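Cysteine desulfurase (Fervidobacterium islandicum, PDB 6A6E) catalyses, as a SufS-type, pyridoxal-5'-phosphate-dependent cysteine desulfurase, the removal of sulfur from cysteine, probably to supply it for iron-sulfur cluster assembly. Local coordinates at residues A[259-264]-A[274-279]; A[320-325]-A[399-404]. One frame throughout, in Å; residues are numbered along the deposited sequence.

In the fold
The two contacts lie on opposite sides of the centre of the chain. Their own centres are 44 Å apart, their nearest atoms about 26 Å apart, and they do not touch. Contact 1 closes before contact 2 opens along the chain, and all four segments belong to the class-V aminotransferase family. Contact 1 is peripheral, its centre about 27 Å from that of the chain, and meets the second subunit of the dimer. Contact 2 is buried within one subunit, its centre about 17 Å from that of the chain. The side chain of V401 is about 14 Å from the bound pyridoxal-5'-phosphate. No residue of either contact lines the cofactor pocket.

Contact 1: A[259-264]-A[274-279]; sequences FLYGGE and VTFNVL
N277 reaches across to E264 with its side-chain amide. Its ND2 donates to the backbone O of E264 at 2.8 Å. The bond is almost straight, with an N-H...O angle of 176°. The carbonyl points nearly straight at the donor, and the E264 oxygen lies in the plane of the N277 side-chain amide. CG of N277 stands anti to the backbone N (chi1 -152°), and this carries the amide toward E264. The E264 carboxylate curls back toward N277, but OE2 stays 3.7 Å from ND2. The second touch is apolar. F276 CZ lies at the edge of the Y261 ring, 4.0 Å from CE1 of Y261.

Further out, V278 N bonds to N277 OD1 at 2.8 Å. This bond is less well directed: the N-H comes from the side of the C=O, tilted from its plane. R66 forms a salt bridge with E264 OE1, and E257 and K116 hold the Y261 hydroxyl. On the second subunit, N108 bonds to Y261 O and R142 packs against the Y261 and F276 side chains. The N277 amide thus ties the loop after helix 250-253 to the chain leaving strand 274-276, beside helix 103-116 at the dimer interface.

Contact 2: A[320-325]-A[399-404]; sequences NYLLEK and ASVYLY
Helix segment 320-325 passes the end of strand 396-400 with its backbone nearest at L322 and V401, whose CA atoms are 8.5 Å apart. L322 bridges this gap. It is the one helix residue of the segment that touches 399-404. Its CG stands anti to the backbone N (chi1 170°), and the CD2 branch does the touching. This methyl lies 3.8 Å from the backbone O of A399 and 4.2 Å from CG1 of V401. The leucine tip therefore meets a carbonyl and a valine methyl at once. A399 contributes its carbonyl oxygen. Its CB only faces the helix, and comes no nearer than 4.7 Å, to CD2 of L322. V401 also directs its CB toward the helix, while the CB of S400 between them points away.

V346 of the adjacent strand 345-350 also receives L322, so the helix rests on two neighbouring strands. L318 and S319, earlier in helix 308-327, pack on V401, and L413 of helix 407-423 packs on A399. Helix 308-327 thus lies on a face of the mixed sheet of the smaller domain, in which strand 396-400 runs between 368-373 and 345-350, as in fold-type I enzymes of the class-V family.

All three touching residues are buried. The contact rests on one leucine methyl lying against a backbone oxygen and a valine methyl. Neither a hydrogen bond nor a salt bridge joins the segments. The backbone of A399 is hydrogen-bonded to V346, and that of V401 to S344. The chemistry across the contact implies burial and shape rather than a directional bond.

Contact 1: A[259-264]-A[274-279]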
loop_
_atom_site.group_PDB
_atom_site.type_symbol
_atom_site.label_atom_id
_atom_site.label_comp_id
_atom_site.label_asym_id
_atom_site.label_seq_id
_atom_site.Cartn_x
_atom_site.Cartn_y
_atom_site.Cartn_z
ATOM N N PHE A 259 -3.867 -9.342 10.961
ATOM C CA PHE A 259 -4.977 -8.746 10.222
ATOM C C PHE A 259 -5.168 -9.434 8.814
ATOM O O PHE A 259 -6.201 -9.996 8.513
ATOM C CB PHE A 259 -4.716 -7.205 10.082
ATOM C CG PHE A 259 -5.764 -6.479 9.382
ATOM C CD1 PHE A 259 -7.072 -6.906 9.443
ATOM C CD2 PHE A 259 -5.442 -5.406 8.558
ATOM C CE1 PHE A 259 -8.077 -6.242 8.777
ATOM C CE2 PHE A 259 -6.455 -4.710 7.909
ATOM C CZ PHE A 259 -7.748 -5.125 8.030
ATOM N N LEU A 260 -4.159 -9.324 7.977
ATOM C CA LEU A 260 -4.088 -9.906 6.679
ATOM C C LEU A 260 -3.242 -11.184 6.668
ATOM O O LEU A 260 -2.249 -11.312 7.434
ATOM C CB LEU A 260 -3.444 -8.926 5.701
ATOM C CG LEU A 260 -4.011 -7.504 5.618
ATOM C CD1 LEU A 260 -3.311 -6.644 4.553
ATOM C CD2 LEU A 260 -5.485 -7.587 5.405
ATOM N N TYR A 261 -3.583 -12.073 5.713
ATOM C CA TYR A 261 -2.896 -13.335 5.527
ATOM C C TYR A 261 -2.397 -13.538 4.137
ATOM O O TYR A 261 -2.964 -13.012 3.207
ATOM C CB TYR A 261 -3.901 -14.446 5.803
ATOM C CG TYR A 261 -4.645 -14.321 7.107
ATOM C CD1 TYR A 261 -4.080 -14.749 8.289
ATOM C CD2 TYR A 261 -5.959 -13.822 7.133
ATOM C CE1 TYR A 261 -4.791 -14.649 9.495
ATOM C CE2 TYR A 261 -6.668 -13.718 8.321
ATOM C CZ TYR A 261 -6.113 -14.161 9.477
ATOM O OH TYR A 261 -6.869 -14.023 10.652
ATOM N N GLY A 262 -1.327 -14.314 4.011
ATOM C CA GLY A 262 -0.719 -14.606 2.737
ATOM C C GLY A 262 0.714 -15.044 2.942
ATOM O O GLY A 262 1.089 -15.601 3.983
ATOM N N GLY A 263 1.538 -14.756 1.959
ATOM C CA GLY A 263 2.897 -15.133 1.999
ATOM C C GLY A 263 3.696 -14.316 2.949
ATOM O O GLY A 263 3.209 -13.261 3.440
ATOM N N GLU A 264 4.850 -14.898 3.297
ATOM C CA GLU A 264 5.846 -14.387 4.249
ATOM C C GLU A 264 5.411 -14.371 5.727
ATOM O O GLU A 264 6.232 -14.617 6.595
ATOM C CB GLU A 264 6.329 -12.988 3.849
ATOM C CG GLU A 264 7.257 -12.301 4.844
ATOM C CD GLU A 264 8.595 -12.998 5.096
ATOM O OE1 GLU A 264 8.996 -13.909 4.344
ATOM O OE2 GLU A 264 9.294 -12.592 6.045
ATOM N N VAL A 274 -2.768 -23.308 9.406
ATOM C CA VAL A 274 -1.572 -22.462 9.258
ATOM C C VAL A 274 -0.971 -22.022 10.571
ATOM O O VAL A 274 -1.645 -21.864 11.525
ATOM C CB VAL A 274 -1.900 -21.189 8.426
ATOM C CG1 VAL A 274 -2.538 -21.609 7.148
ATOM C CG2 VAL A 274 -2.869 -20.269 9.127
ATOM N N THR A 275 0.331 -21.840 10.619
ATOM C CA THR A 275 0.961 -21.179 11.736
ATOM C C THR A 275 1.750 -19.976 11.145
ATOM O O THR A 275 1.927 -19.869 9.909
ATOM C CB THR A 275 1.932 -22.124 12.429
ATOM O OG1 THR A 275 2.880 -22.542 11.465
ATOM C CG2 THR A 275 1.145 -23.362 12.996
ATOM N N PHE A 276 2.185 -19.091 12.034
ATOM C CA PHE A 276 2.666 -17.766 11.642
ATOM C C PHE A 276 4.127 -17.591 11.913
ATOM O O PHE A 276 4.689 -18.251 12.752
ATOM C CB PHE A 276 1.874 -16.712 12.376
ATOM C CG PHE A 276 0.390 -16.792 12.143
ATOM C CD1 PHE A 276 -0.141 -16.882 10.850
ATOM C CD2 PHE A 276 -0.499 -16.740 13.239
ATOM C CE1 PHE A 276 -1.491 -16.999 10.665
ATOM C CE2 PHE A 276 -1.850 -16.825 13.037
ATOM C CZ PHE A 276 -2.346 -16.918 11.764
ATOM N N ASN A 277 4.758 -16.725 11.153
ATOM C CA ASN A 277 6.152 -16.365 11.315
ATOM C C ASN A 277 6.344 -15.543 12.621
ATOM O O ASN A 277 5.383 -15.173 13.283
ATOM C CB ASN A 277 6.544 -15.548 10.079
ATOM C CG ASN A 277 7.970 -15.648 9.720
ATOM O OD1 ASN A 277 8.820 -15.992 10.573
ATOM N ND2 ASN A 277 8.293 -15.231 8.460
ATOM N N VAL A 278 7.584 -15.288 12.962
ATOM C CA VAL A 278 7.932 -14.397 14.087
ATOM C C VAL A 278 7.683 -12.924 13.751
ATOM O O VAL A 278 7.385 -12.599 12.594
ATOM C CB VAL A 278 9.423 -14.579 14.483
ATOM C CG1 VAL A 278 9.671 -16.052 14.847
ATOM C CG2 VAL A 278 10.398 -14.157 13.393
ATOM N N LEU A 279 7.848 -12.055 14.742
ATOM C CA LEU A 279 7.703 -10.590 14.593
ATOM C C LEU A 279 8.904 -10.079 13.862
ATOM O O LEU A 279 9.982 -10.598 14.069
ATOM C CB LEU A 279 7.675 -9.867 15.955
ATOM C CG LEU A 279 6.516 -10.172 16.913
ATOM C CD1 LEU A 279 6.512 -9.229 18.108
ATOM C CD2 LEU A 279 5.192 -10.109 16.241
#

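Contact 2: A[320-325]-A[399-404]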
loop_
_atom_site.group_PDB
_atom_site.type_symbol
_atom_site.label_atom_id
_atom_site.label_comp_id
_atom_site.label_asym_id
_atom_site.label_seq_id
_atom_site.Cartn_x
_atom_site.Cartn_y
_atom_site.Cartn_z
ATOM N N ASN A 320 3.429 29.593 15.578
ATOM C CA ASN A 320 3.156 30.741 16.436
ATOM C C ASN A 320 2.905 31.980 15.610
ATOM O O ASN A 320 1.947 32.652 15.840
ATOM C CB ASN A 320 4.280 30.987 17.408
ATOM C CG ASN A 320 4.450 29.833 18.371
ATOM O OD1 ASN A 320 3.537 29.058 18.595
ATOM N ND2 ASN A 320 5.614 29.707 18.932
ATOM N N TYR A 321 3.755 32.266 14.644
ATOM C CA TYR A 321 3.532 33.372 13.704
ATOM C C TYR A 321 2.204 33.272 12.890
ATOM O O TYR A 321 1.481 34.243 12.722
ATOM C CB TYR A 321 4.702 33.460 12.774
ATOM C CG TYR A 321 4.724 34.717 11.919
ATOM C CD1 TYR A 321 5.157 35.979 12.440
ATOM C CD2 TYR A 321 4.404 34.645 10.580
ATOM C CE1 TYR A 321 5.185 37.096 11.622
ATOM C CE2 TYR A 321 4.405 35.749 9.757
ATOM C CZ TYR A 321 4.815 36.974 10.268
ATOM O OH TYR A 321 4.845 38.013 9.361
ATOM N N LEU A 322 1.881 32.094 12.380
ATOM C CA LEU A 322 0.615 31.920 11.647
ATOM C C LEU A 322 -0.539 32.219 12.589
ATOM O O LEU A 322 -1.443 32.999 12.249
ATOM C CB LEU A 322 0.482 30.484 11.090
ATOM C CG LEU A 322 -0.875 30.087 10.509
ATOM C CD1 LEU A 322 -1.209 30.977 9.295
ATOM C CD2 LEU A 322 -0.838 28.602 10.108
ATOM N N LEU A 323 -0.545 31.606 13.769
ATOM C CA LEU A 323 -1.662 31.820 14.661
ATOM C C LEU A 323 -1.768 33.309 15.125
ATOM O O LEU A 323 -2.856 33.854 15.156
ATOM C CB LEU A 323 -1.549 30.888 15.830
ATOM C CG LEU A 323 -2.759 30.845 16.762
ATOM C CD1 LEU A 323 -3.902 30.065 16.141
ATOM C CD2 LEU A 323 -2.336 30.163 18.039
ATOM N N GLU A 324 -0.631 33.966 15.413
ATOM C CA GLU A 324 -0.594 35.411 15.757
ATOM C C GLU A 324 -1.203 36.293 14.672
ATOM O O GLU A 324 -2.034 37.133 14.954
ATOM C CB GLU A 324 0.851 35.836 15.997
ATOM C CG GLU A 324 1.067 37.295 16.349
ATOM C CD GLU A 324 2.534 37.683 16.231
ATOM O OE1 GLU A 324 2.923 38.227 15.172
ATOM O OE2 GLU A 324 3.303 37.392 17.165
ATOM N N LYS A 325 -0.753 36.120 13.429
ATOM C CA LYS A 325 -1.242 36.914 12.352
ATOM C C LYS A 325 -2.721 36.674 12.091
ATOM O O LYS A 325 -3.432 37.621 11.689
ATOM C CB LYS A 325 -0.433 36.676 11.078
ATOM C CG LYS A 325 1.002 37.159 11.156
ATOM C CD LYS A 325 1.069 38.614 11.609
ATOM C CE LYS A 325 2.386 39.224 11.226
ATOM N NZ LYS A 325 2.821 40.230 12.235
ATOM N N ALA A 399 -5.130 26.332 6.623
ATOM C CA ALA A 399 -3.753 26.596 6.248
ATOM C C ALA A 399 -2.825 25.849 7.228
ATOM O O ALA A 399 -2.969 25.942 8.428
ATOM C CB ALA A 399 -3.429 28.085 6.233
ATOM N N SER A 400 -1.872 25.123 6.665
ATOM C CA SER A 400 -0.991 24.265 7.450
ATOM C C SER A 400 0.451 24.424 6.983
ATOM O O SER A 400 0.710 24.482 5.770
ATOM C CB SER A 400 -1.511 22.827 7.353
ATOM O OG SER A 400 -1.621 22.374 5.996
ATOM N N VAL A 401 1.389 24.481 7.943
ATOM C CA VAL A 401 2.784 24.782 7.664
ATOM C C VAL A 401 3.677 23.561 7.890
ATOM O O VAL A 401 3.346 22.674 8.688
ATOM C CB VAL A 401 3.341 25.961 8.527
ATOM C CG1 VAL A 401 2.675 27.251 8.154
ATOM C CG2 VAL A 401 3.095 25.748 10.027
ATOM N N TYR A 402 4.821 23.565 7.192
ATOM C CA TYR A 402 5.821 22.528 7.390
ATOM C C TYR A 402 7.211 23.077 7.018
ATOM O O TYR A 402 7.400 24.298 6.874
ATOM C CB TYR A 402 5.448 21.257 6.565
ATOM C CG TYR A 402 6.147 19.970 7.045
ATOM C CD1 TYR A 402 6.104 19.589 8.368
ATOM C CD2 TYR A 402 6.794 19.133 6.172
ATOM C CE1 TYR A 402 6.698 18.436 8.826
ATOM C CE2 TYR A 402 7.402 17.959 6.621
ATOM C CZ TYR A 402 7.361 17.623 7.955
ATOM O OH TYR A 402 7.960 16.469 8.394
ATOM N N LEU A 403 8.179 22.176 6.865
ATOM C CA LEU A 403 9.591 22.481 6.877
ATOM C C LEU A 403 10.031 23.619 5.964
ATOM O O LEU A 403 10.780 24.523 6.396
ATOM C CB LEU A 403 10.374 21.217 6.456
ATOM C CG LEU A 403 11.877 21.363 6.317
ATOM C CD1 LEU A 403 12.417 21.803 7.663
ATOM C CD2 LEU A 403 12.557 20.091 5.890
ATOM N N TYR A 404 9.604 23.534 4.702
ATOM C CA TYR A 404 10.000 24.389 3.622
ATOM C C TYR A 404 9.100 25.682 3.567
ATOM O O TYR A 404 9.158 26.433 2.595
ATOM C CB TYR A 404 9.943 23.615 2.256
ATOM C CG TYR A 404 8.713 22.687 2.171
ATOM C CD1 TYR A 404 7.403 23.211 2.170
ATOM C CD2 TYR A 404 8.865 21.303 2.207
ATOM C CE1 TYR A 404 6.281 22.384 2.174
ATOM C CE2 TYR A 404 7.748 20.435 2.241
ATOM C CZ TYR A 404 6.469 20.976 2.219
ATOM O OH TYR A 404 5.403 20.160 2.279
#